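Local coordinates for protein TBC1 domain family member 22A (PDB 2QFZ) that may act as a GTPase-activating protein for Rab family GTPases through its TBC domain, the part of the protein present in this construct, at residues F247-N252 against Q310-A315; R256-R261 against A286-R291; S278-Y283 against L324-A329. One frame throughout, in Å; residues are numbered along the deposited sequence.

Interaction 1 of 3, residues F247-N252 against Q310-A315; sequences FRWMNN and QNLPTA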
loop_
_atom_site.group_PDB
_atom_site.type_symbol
_atom_site.label_atom_id
_atom_site.label_comp_id
_atom_site.label_asym_id
_atom_site.label_seq_id
_atom_site.Cartn_x
_atom_site.Cartn_y
_atom_site.Cartn_z
ATOM N N PHE A 247 -2.770 1.815 15.104
ATOM C CA PHE A 247 -4.016 1.554 14.376
ATOM C C PHE A 247 -3.927 2.107 12.959
ATOM O O PHE A 247 -4.219 1.408 11.999
ATOM C CB PHE A 247 -5.255 2.192 15.035
ATOM C CG PHE A 247 -6.561 1.800 14.353
ATOM C CD1 PHE A 247 -7.256 0.671 14.765
ATOM C CD2 PHE A 247 -7.061 2.531 13.276
ATOM C CE1 PHE A 247 -8.471 0.285 14.126
ATOM C CE2 PHE A 247 -8.239 2.143 12.628
ATOM C CZ PHE A 247 -8.942 1.026 13.055
ATOM N N ARG A 248 -3.499 3.352 12.836
ATOM C CA ARG A 248 -3.293 3.975 11.519
ATOM C C ARG A 248 -2.177 3.323 10.683
ATOM O O ARG A 248 -2.253 3.264 9.474
ATOM C CB ARG A 248 -3.028 5.457 11.687
ATOM C CG ARG A 248 -3.518 6.284 10.503
ATOM C CD ARG A 248 -3.531 7.753 10.843
ATOM N NE ARG A 248 -2.181 8.268 11.004
ATOM C CZ ARG A 248 -1.895 9.486 11.474
ATOM N NH1 ARG A 248 -2.857 10.317 11.868
ATOM N NH2 ARG A 248 -0.647 9.863 11.574
ATOM N N TRP A 249 -1.136 2.837 11.334
ATOM C CA TRP A 249 -0.025 2.206 10.645
ATOM C C TRP A 249 -0.547 0.922 9.947
ATOM O O TRP A 249 -0.060 0.570 8.900
ATOM C CB TRP A 249 1.112 1.819 11.648
ATOM C CG TRP A 249 1.882 2.993 12.341
ATOM C CD1 TRP A 249 1.536 4.288 12.355
ATOM C CD2 TRP A 249 3.099 2.898 13.117
ATOM N NE1 TRP A 249 2.439 5.030 13.088
ATOM C CE2 TRP A 249 3.410 4.183 13.562
ATOM C CE3 TRP A 249 3.977 1.840 13.430
ATOM C CZ2 TRP A 249 4.526 4.452 14.341
ATOM C CZ3 TRP A 249 5.114 2.113 14.194
ATOM C CH2 TRP A 249 5.369 3.408 14.643
ATOM N N MET A 250 -1.479 0.202 10.577
ATOM C CA MET A 250 -2.025 -1.070 10.002
ATOM C C MET A 250 -3.150 -0.811 9.005
ATOM O O MET A 250 -3.151 -1.366 7.930
ATOM C CB MET A 250 -2.589 -1.993 11.085
ATOM C CG MET A 250 -1.567 -2.437 12.117
ATOM S SD MET A 250 -0.041 -3.028 11.401
ATOM C CE MET A 250 0.930 -3.328 12.874
ATOM N N ASN A 251 -4.087 0.040 9.406
ATOM C CA ASN A 251 -5.280 0.417 8.643
ATOM C C ASN A 251 -4.969 1.065 7.283
ATOM O O ASN A 251 -5.637 0.784 6.271
ATOM C CB ASN A 251 -6.111 1.391 9.501
ATOM C CG ASN A 251 -7.507 1.607 8.953
ATOM O OD1 ASN A 251 -8.341 0.668 8.939
ATOM N ND2 ASN A 251 -7.781 2.842 8.512
ATOM N N ASN A 252 -3.941 1.922 7.280
ATOM C CA ASN A 252 -3.512 2.673 6.103
ATOM C C ASN A 252 -2.195 2.165 5.486
ATOM O O ASN A 252 -1.647 2.821 4.583
ATOM C CB ASN A 252 -3.342 4.167 6.468
ATOM C CG ASN A 252 -4.680 4.846 6.867
ATOM O OD1 ASN A 252 -5.269 4.552 7.919
ATOM N ND2 ASN A 252 -5.140 5.771 6.028
ATOM N N GLN A 310 2.700 9.747 16.054
ATOM C CA GLN A 310 1.655 9.971 15.070
ATOM C C GLN A 310 2.116 10.896 13.972
ATOM O O GLN A 310 1.393 11.092 13.024
ATOM C CB GLN A 310 0.421 10.577 15.741
ATOM C CG GLN A 310 -0.374 9.641 16.561
ATOM C CD GLN A 310 -1.555 10.306 17.268
ATOM O OE1 GLN A 310 -1.561 11.516 17.502
ATOM N NE2 GLN A 310 -2.549 9.500 17.638
ATOM N N ASN A 311 3.304 11.496 14.114
ATOM C CA ASN A 311 3.801 12.503 13.162
ATOM C C ASN A 311 5.296 12.377 12.977
ATOM O O ASN A 311 6.029 13.342 13.133
ATOM C CB ASN A 311 3.484 13.915 13.647
ATOM C CG ASN A 311 1.990 14.196 13.726
ATOM O OD1 ASN A 311 1.370 14.599 12.734
ATOM N ND2 ASN A 311 1.414 14.042 14.917
ATOM N N LEU A 312 5.762 11.179 12.641
ATOM C CA LEU A 312 7.190 10.924 12.580
ATOM C C LEU A 312 7.821 11.769 11.453
ATOM O O LEU A 312 7.178 11.986 10.420
ATOM C CB LEU A 312 7.480 9.430 12.433
ATOM C CG LEU A 312 7.205 8.616 13.731
ATOM C CD1 LEU A 312 7.267 7.143 13.446
ATOM C CD2 LEU A 312 8.158 8.952 14.867
ATOM N N PRO A 313 9.041 12.298 11.675
ATOM C CA PRO A 313 9.625 13.233 10.698
ATOM C C PRO A 313 10.209 12.521 9.450
ATOM O O PRO A 313 11.373 12.145 9.418
ATOM C CB PRO A 313 10.725 13.959 11.521
ATOM C CG PRO A 313 10.663 13.377 12.906
ATOM C CD PRO A 313 9.958 12.082 12.806
ATOM N N THR A 314 9.364 12.317 8.455
ATOM C CA THR A 314 9.726 11.538 7.272
ATOM C C THR A 314 9.499 12.311 5.958
ATOM O O THR A 314 9.658 11.756 4.877
ATOM C CB THR A 314 8.862 10.263 7.188
ATOM O OG1 THR A 314 7.477 10.640 7.130
ATOM C CG2 THR A 314 9.125 9.362 8.349
ATOM N N ALA A 315 9.155 13.590 6.038
ATOM C CA ALA A 315 8.892 14.378 4.815
ATOM C C ALA A 315 10.127 14.434 3.880
ATOM O O ALA A 315 10.010 14.608 2.676
ATOM C CB ALA A 315 8.428 15.756 5.190
#

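Interaction 2 of 3, residues R256-R261 against A286-R291; sequences REVPLR and AAFLVR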
loop_
_atom_site.group_PDB
_atom_site.type_symbol
_atom_site.label_atom_id
_atom_site.label_comp_id
_atom_site.label_asym_id
_atom_site.label_seq_id
_atom_site.Cartn_x
_atom_site.Cartn_y
_atom_site.Cartn_z
ATOM N N ARG A 256 0.014 6.966 5.910
ATOM C CA ARG A 256 -0.107 8.300 6.545
ATOM C C ARG A 256 1.151 8.676 7.290
ATOM O O ARG A 256 1.187 9.723 7.886
ATOM C CB ARG A 256 -1.311 8.393 7.505
ATOM C CG ARG A 256 -2.692 8.158 6.862
ATOM C CD ARG A 256 -3.169 9.303 5.941
ATOM N NE ARG A 256 -2.767 9.071 4.541
ATOM C CZ ARG A 256 -2.054 9.904 3.775
ATOM N NH1 ARG A 256 -1.610 11.095 4.227
ATOM N NH2 ARG A 256 -1.774 9.528 2.534
ATOM N N GLU A 257 2.168 7.816 7.300
ATOM C CA GLU A 257 3.373 8.084 8.088
ATOM C C GLU A 257 4.565 8.439 7.207
ATOM O O GLU A 257 5.513 9.031 7.692
ATOM C CB GLU A 257 3.752 6.913 8.997
ATOM C CG GLU A 257 2.594 6.107 9.534
ATOM C CD GLU A 257 1.553 6.949 10.244
ATOM O OE1 GLU A 257 1.926 7.966 10.889
ATOM O OE2 GLU A 257 0.351 6.590 10.156
ATOM N N VAL A 258 4.503 8.107 5.923
ATOM C CA VAL A 258 5.609 8.374 4.994
ATOM C C VAL A 258 5.086 8.934 3.678
ATOM O O VAL A 258 3.884 8.756 3.331
ATOM C CB VAL A 258 6.428 7.117 4.698
ATOM C CG1 VAL A 258 7.051 6.542 5.966
ATOM C CG2 VAL A 258 5.558 6.070 3.937
ATOM N N PRO A 259 5.956 9.652 2.943
ATOM C CA PRO A 259 5.537 10.187 1.656
ATOM C C PRO A 259 5.194 9.078 0.600
ATOM O O PRO A 259 5.689 7.966 0.675
ATOM C CB PRO A 259 6.754 11.010 1.204
ATOM C CG PRO A 259 7.631 11.151 2.383
ATOM C CD PRO A 259 7.323 10.076 3.321
ATOM N N LEU A 260 4.362 9.415 -0.372
ATOM C CA LEU A 260 3.881 8.449 -1.374
ATOM C C LEU A 260 4.982 7.767 -2.151
ATOM O O LEU A 260 4.897 6.579 -2.446
ATOM C CB LEU A 260 2.879 9.125 -2.339
ATOM C CG LEU A 260 2.242 8.200 -3.412
ATOM C CD1 LEU A 260 1.536 6.945 -2.762
ATOM C CD2 LEU A 260 1.283 8.987 -4.306
ATOM N N ARG A 261 6.023 8.519 -2.497
ATOM C CA ARG A 261 7.154 7.964 -3.175
ATOM C C ARG A 261 7.791 6.870 -2.332
ATOM O O ARG A 261 8.325 5.876 -2.859
ATOM C CB ARG A 261 8.166 9.067 -3.480
ATOM C CG ARG A 261 8.707 9.808 -2.206
ATOM C CD ARG A 261 9.842 10.757 -2.515
ATOM N NE ARG A 261 10.378 11.331 -1.268
ATOM C CZ ARG A 261 9.794 12.320 -0.612
ATOM N NH1 ARG A 261 8.710 12.881 -1.077
ATOM N NH2 ARG A 261 10.314 12.786 0.505
ATOM N N ALA A 286 7.650 -2.623 13.193
ATOM C CA ALA A 286 8.573 -2.788 14.324
ATOM C C ALA A 286 9.876 -2.032 14.097
ATOM O O ALA A 286 10.332 -1.294 14.984
ATOM C CB ALA A 286 8.820 -4.271 14.591
ATOM N N ALA A 287 10.433 -2.166 12.888
ATOM C CA ALA A 287 11.610 -1.389 12.463
ATOM C C ALA A 287 11.354 0.129 12.381
ATOM O O ALA A 287 12.225 0.960 12.713
ATOM C CB ALA A 287 12.166 -1.936 11.154
ATOM N N PHE A 288 10.161 0.509 11.971
ATOM C CA PHE A 288 9.809 1.923 11.885
ATOM C C PHE A 288 9.803 2.560 13.279
ATOM O O PHE A 288 10.355 3.651 13.487
ATOM C CB PHE A 288 8.446 2.066 11.201
ATOM C CG PHE A 288 8.097 3.430 10.792
ATOM C CD1 PHE A 288 8.906 4.151 9.918
ATOM C CD2 PHE A 288 6.927 4.013 11.247
ATOM C CE1 PHE A 288 8.545 5.444 9.496
ATOM C CE2 PHE A 288 6.558 5.306 10.826
ATOM C CZ PHE A 288 7.358 6.016 9.965
ATOM N N LEU A 289 9.213 1.861 14.238
ATOM C CA LEU A 289 9.204 2.335 15.608
ATOM C C LEU A 289 10.633 2.496 16.209
ATOM O O LEU A 289 10.968 3.553 16.766
ATOM C CB LEU A 289 8.317 1.414 16.467
ATOM C CG LEU A 289 7.969 1.869 17.880
ATOM C CD1 LEU A 289 7.254 3.199 17.929
ATOM C CD2 LEU A 289 7.134 0.775 18.524
ATOM N N VAL A 290 11.467 1.478 16.068
ATOM C CA VAL A 290 12.746 1.473 16.732
ATOM C C VAL A 290 13.798 2.292 15.993
ATOM O O VAL A 290 14.809 2.602 16.589
ATOM C CB VAL A 290 13.251 0.036 17.147
ATOM C CG1 VAL A 290 12.234 -0.637 18.079
ATOM C CG2 VAL A 290 13.590 -0.862 15.974
ATOM N N ARG A 291 13.515 2.694 14.742
ATOM C CA ARG A 291 14.284 3.710 14.015
ATOM C C ARG A 291 14.381 5.024 14.815
ATOM O O ARG A 291 15.428 5.674 14.809
ATOM C CB ARG A 291 13.691 3.932 12.603
ATOM C CG ARG A 291 14.058 5.239 11.864
ATOM C CD ARG A 291 15.488 5.261 11.278
ATOM N NE ARG A 291 15.768 6.572 10.668
ATOM C CZ ARG A 291 16.165 7.668 11.333
ATOM N NH1 ARG A 291 16.349 7.646 12.649
ATOM N NH2 ARG A 291 16.389 8.800 10.681
#

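Interaction 3 of 3, residues S278-Y283 against L324-A329; sequences SHFHLY and LLLAEA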
loop_
_atom_site.group_PDB
_atom_site.type_symbol
_atom_site.label_atom_id
_atom_site.label_comp_id
_atom_site.label_asym_id
_atom_site.label_seq_id
_atom_site.Cartn_x
_atom_site.Cartn_y
_atom_site.Cartn_z
ATOM N N SER A 278 0.500 -8.530 4.616
ATOM C CA SER A 278 -0.148 -9.179 5.702
ATOM C C SER A 278 0.825 -9.386 6.871
ATOM O O SER A 278 0.563 -8.943 7.966
ATOM C CB SER A 278 -0.665 -10.533 5.190
ATOM O OG SER A 278 -1.318 -11.207 6.204
ATOM N N HIS A 279 1.961 -10.015 6.588
ATOM C CA HIS A 279 2.875 -10.546 7.597
ATOM C C HIS A 279 4.148 -9.690 7.643
ATOM O O HIS A 279 4.479 -9.128 8.683
ATOM C CB HIS A 279 3.183 -12.013 7.242
ATOM C CG HIS A 279 4.176 -12.689 8.145
ATOM N ND1 HIS A 279 5.359 -13.237 7.673
ATOM C CD2 HIS A 279 4.146 -12.957 9.479
ATOM C CE1 HIS A 279 6.017 -13.792 8.679
ATOM N NE2 HIS A 279 5.302 -13.639 9.784
ATOM N N PHE A 280 4.845 -9.557 6.509
ATOM C CA PHE A 280 6.058 -8.717 6.488
ATOM C C PHE A 280 5.819 -7.286 7.000
ATOM O O PHE A 280 6.682 -6.744 7.663
ATOM C CB PHE A 280 6.720 -8.679 5.122
ATOM C CG PHE A 280 8.151 -8.222 5.154
ATOM C CD1 PHE A 280 9.067 -8.796 6.042
ATOM C CD2 PHE A 280 8.587 -7.200 4.324
ATOM C CE1 PHE A 280 10.388 -8.362 6.098
ATOM C CE2 PHE A 280 9.930 -6.779 4.348
ATOM C CZ PHE A 280 10.819 -7.373 5.229
ATOM N N HIS A 281 4.658 -6.706 6.686
ATOM C CA HIS A 281 4.258 -5.395 7.192
ATOM C C HIS A 281 4.462 -5.213 8.685
ATOM O O HIS A 281 4.904 -4.141 9.131
ATOM C CB HIS A 281 2.795 -5.043 6.798
ATOM C CG HIS A 281 2.380 -3.662 7.213
ATOM N ND1 HIS A 281 2.964 -2.532 6.695
ATOM C CD2 HIS A 281 1.447 -3.231 8.098
ATOM C CE1 HIS A 281 2.462 -1.464 7.289
ATOM N NE2 HIS A 281 1.530 -1.858 8.138
ATOM N N LEU A 282 4.120 -6.228 9.477
ATOM C CA LEU A 282 4.360 -6.195 10.921
ATOM C C LEU A 282 5.807 -5.843 11.289
ATOM O O LEU A 282 6.044 -5.028 12.139
ATOM C CB LEU A 282 4.031 -7.542 11.559
ATOM C CG LEU A 282 2.624 -8.109 11.466
ATOM C CD1 LEU A 282 2.380 -9.016 12.655
ATOM C CD2 LEU A 282 1.564 -7.017 11.411
ATOM N N TYR A 283 6.761 -6.483 10.622
ATOM C CA TYR A 283 8.190 -6.289 10.881
ATOM C C TYR A 283 8.672 -4.945 10.421
ATOM O O TYR A 283 9.591 -4.442 11.001
ATOM C CB TYR A 283 9.014 -7.379 10.188
ATOM C CG TYR A 283 8.679 -8.709 10.736
ATOM C CD1 TYR A 283 9.238 -9.158 11.941
ATOM C CD2 TYR A 283 7.765 -9.509 10.104
ATOM C CE1 TYR A 283 8.873 -10.418 12.492
ATOM C CE2 TYR A 283 7.404 -10.760 10.640
ATOM C CZ TYR A 283 7.963 -11.192 11.824
ATOM O OH TYR A 283 7.618 -12.431 12.303
ATOM N N LEU A 324 17.016 0.960 3.997
ATOM C CA LEU A 324 17.451 0.687 5.373
ATOM C C LEU A 324 16.322 0.123 6.229
ATOM O O LEU A 324 16.497 -0.906 6.878
ATOM C CB LEU A 324 18.019 1.952 6.011
ATOM C CG LEU A 324 19.376 2.388 5.442
ATOM N N LEU A 325 15.148 0.761 6.201
ATOM C CA LEU A 325 13.999 0.261 6.950
ATOM C C LEU A 325 13.684 -1.208 6.589
ATOM O O LEU A 325 13.450 -2.079 7.468
ATOM C CB LEU A 325 12.786 1.177 6.714
ATOM C CG LEU A 325 11.511 0.942 7.520
ATOM C CD1 LEU A 325 11.818 1.168 9.029
ATOM C CD2 LEU A 325 10.372 1.836 7.017
ATOM N N LEU A 326 13.720 -1.518 5.302
ATOM C CA LEU A 326 13.414 -2.882 4.874
ATOM C C LEU A 326 14.495 -3.885 5.295
ATOM O O LEU A 326 14.178 -5.058 5.610
ATOM C CB LEU A 326 13.182 -2.933 3.359
ATOM C CG LEU A 326 11.891 -2.314 2.831
ATOM C CD1 LEU A 326 11.922 -2.106 1.243
ATOM C CD2 LEU A 326 10.688 -3.151 3.245
ATOM N N ALA A 327 15.759 -3.450 5.291
ATOM C CA ALA A 327 16.878 -4.303 5.706
ATOM C C ALA A 327 16.772 -4.667 7.193
ATOM O O ALA A 327 16.938 -5.824 7.567
ATOM C CB ALA A 327 18.276 -3.633 5.355
ATOM N N GLU A 328 16.436 -3.680 8.021
ATOM C CA GLU A 328 16.092 -3.878 9.438
ATOM C C GLU A 328 14.879 -4.785 9.684
ATOM O O GLU A 328 14.943 -5.716 10.480
ATOM C CB GLU A 328 15.879 -2.503 10.092
ATOM C CG GLU A 328 17.190 -1.739 10.148
ATOM C CD GLU A 328 18.313 -2.684 10.611
ATOM O OE1 GLU A 328 18.266 -3.091 11.802
ATOM O OE2 GLU A 328 19.165 -3.084 9.768
ATOM N N ALA A 329 13.793 -4.531 8.972
ATOM C CA ALA A 329 12.576 -5.392 9.019
ATOM C C ALA A 329 12.932 -6.848 8.753
ATOM O O ALA A 329 12.478 -7.761 9.464
ATOM C CB ALA A 329 11.556 -4.908 8.003
#

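Interaction 1 of 3, residues F247-N252 against Q310-A315
R248 reaches Q310 because its chain runs out extended through chi1 and chi2 and then bends at chi3 (68°), which swings the guanidinium toward the loop. Beside it, W249 has CG anti to its carbonyl carbon (chi1 -67°), a setting that carries the indole out to L312. Both residues sit near the C-terminal end of helix 242-251 in the all-helical Rab-GAP TBC fold, and the loop they meet connects helix 302-309 to helix 319-335. The contact thus holds that connection against a helix nearly sixty residues earlier in the chain.

The polar half is one charged bond to the backbone. R248 NH2 lies 2.8 Å from Q310 O, with the carbonyl oxygen at the edge of the guanidinium and near its plane. The N-H...O angle is just 120°, so despite the short distance the bond is bent and weak. A firmer hold on the guanidinium probably comes from the salt bridge between R248 NE and E257, which would fix the rotation of the group; NH2, which has another partner besides, also reaches the loop. Q310 adds bulk rather than a polar group here: its CB is 4.4 Å from R248 NH2, and its own amide nitrogen bonds to the backbone oxygen of Q244.

The apolar half is buried. L312 crosses the indole at about a right angle, and a single methyl does the touching. F245 meets the same indole edge-to-face, and F288 of helix 276-291 packs on L312, so this pair belongs to a larger hydrophobic cluster. Within it the closest approach of the two side chains is W249 CZ2 to L312 CD1, 3.9 Å.

Interaction 2 of 3, residues R256-R261 against A286-R291
Inside the helical TBC fold, the connection leading from helix 242-251 into helix 260-270 packs on the phenylalanine that helix 276-291 sends toward it. Of residues 286-291, F288 makes the contact, meeting E257 and V258 with the outer end of its ring. The contact is entirely apolar and fully buried.

With CG anti to the backbone N (chi1 -168°), F288 stands out from its helix and reaches the loop with CE1, CZ and CE2. E257 CB is 3.7 Å from F288 CE2 and nearly as near to CZ. V258 CG1 lies 4.0 Å from F288 CE1, and the valine and the phenylalanine run alongside one another, pointing opposite ways. Both carbons come to the outer end of the ring from the same side of its plane, E257 CB nearer CE2 and V258 CG1 nearer CE1. E257 gives it only this aliphatic root: the chain bends at chi2 (-54°) and takes the carboxylate away to a salt bridge with R248. One side chain thus serves a greasy contact and a charged one at once.

P259 occupies the N-cap position of helix 260-270, immediately after these two residues. Around the ring, W249 of helix 242-251 and W292 both meet F288 edge-to-face, while A287, one residue earlier on helix 276-291, packs against L325 and E328 of helix 319-335.

Interaction 3 of 3, residues S278-Y283 against L324-A329
Helices 276-291 and 319-335 cross steeply here, their local axes 103° apart in direction and 9.9 Å apart at closest approach, yet the CA atoms of Y283 and A329 come within 4.8 Å. Part of the first helix widens into a pi-type turn at residues 278-280, just where F280 leaves the backbone.

The small side chain of A329 is consistent with so close an approach. Its CB points toward the first helix and sits 3.6 Å from Y283 O, right against the backbone. In return Y283 CB lies 3.6 Å from A329 O, while the rest of the tyrosine leads away, its ring edge turned to H279 NE2 in the ring plane. The two residues therefore meet mainly through their CB atoms and main chains.

F280 fills the flank of this junction. Its CG is anti to the backbone N (chi1 -161°), which sends the ring out to the second helix, where CZ is 3.8 Å from A329 CB. A little further round the ring, F280 CE2 stands 3.9 Å from L326 CD2, the leucine crossing the phenylalanine at about a right angle. Cutting F280 back to an alanine is likely to open a gap beside A329 and leave the L326 methyl without its aromatic partner.

Y270 of helix 260-270 also touches F280, and L326 packs on R265, L266 and T269 of that helix. Helix 260-270 thus completes one flank of the crossing, while Y283 packs on L223 of helix 211-227.

Overall arrangement
From the N terminus, residues 247-252 on helix 242-251 come first and wait for 310-315, so interaction 1 closes a long, mostly helical loop. Interaction 2 lies wholly within it, joining 256-261 to 286-291. Interaction 3 starts at 278-283, inside both of these spans, and ends at 324-329, beyond them, so it crosses the other two. Helix 276-291 serves interactions 2 and 3 and ties the preceding connection to helix 319-335. Further contacts knit the three together: hydrogen bonds T314 OG1 to E257 O and A315 O to R261 NH2 join interactions 1 and 2, W249 O to H281 NE2 joins 1 and 3, and L325 packs on the backbone at F288.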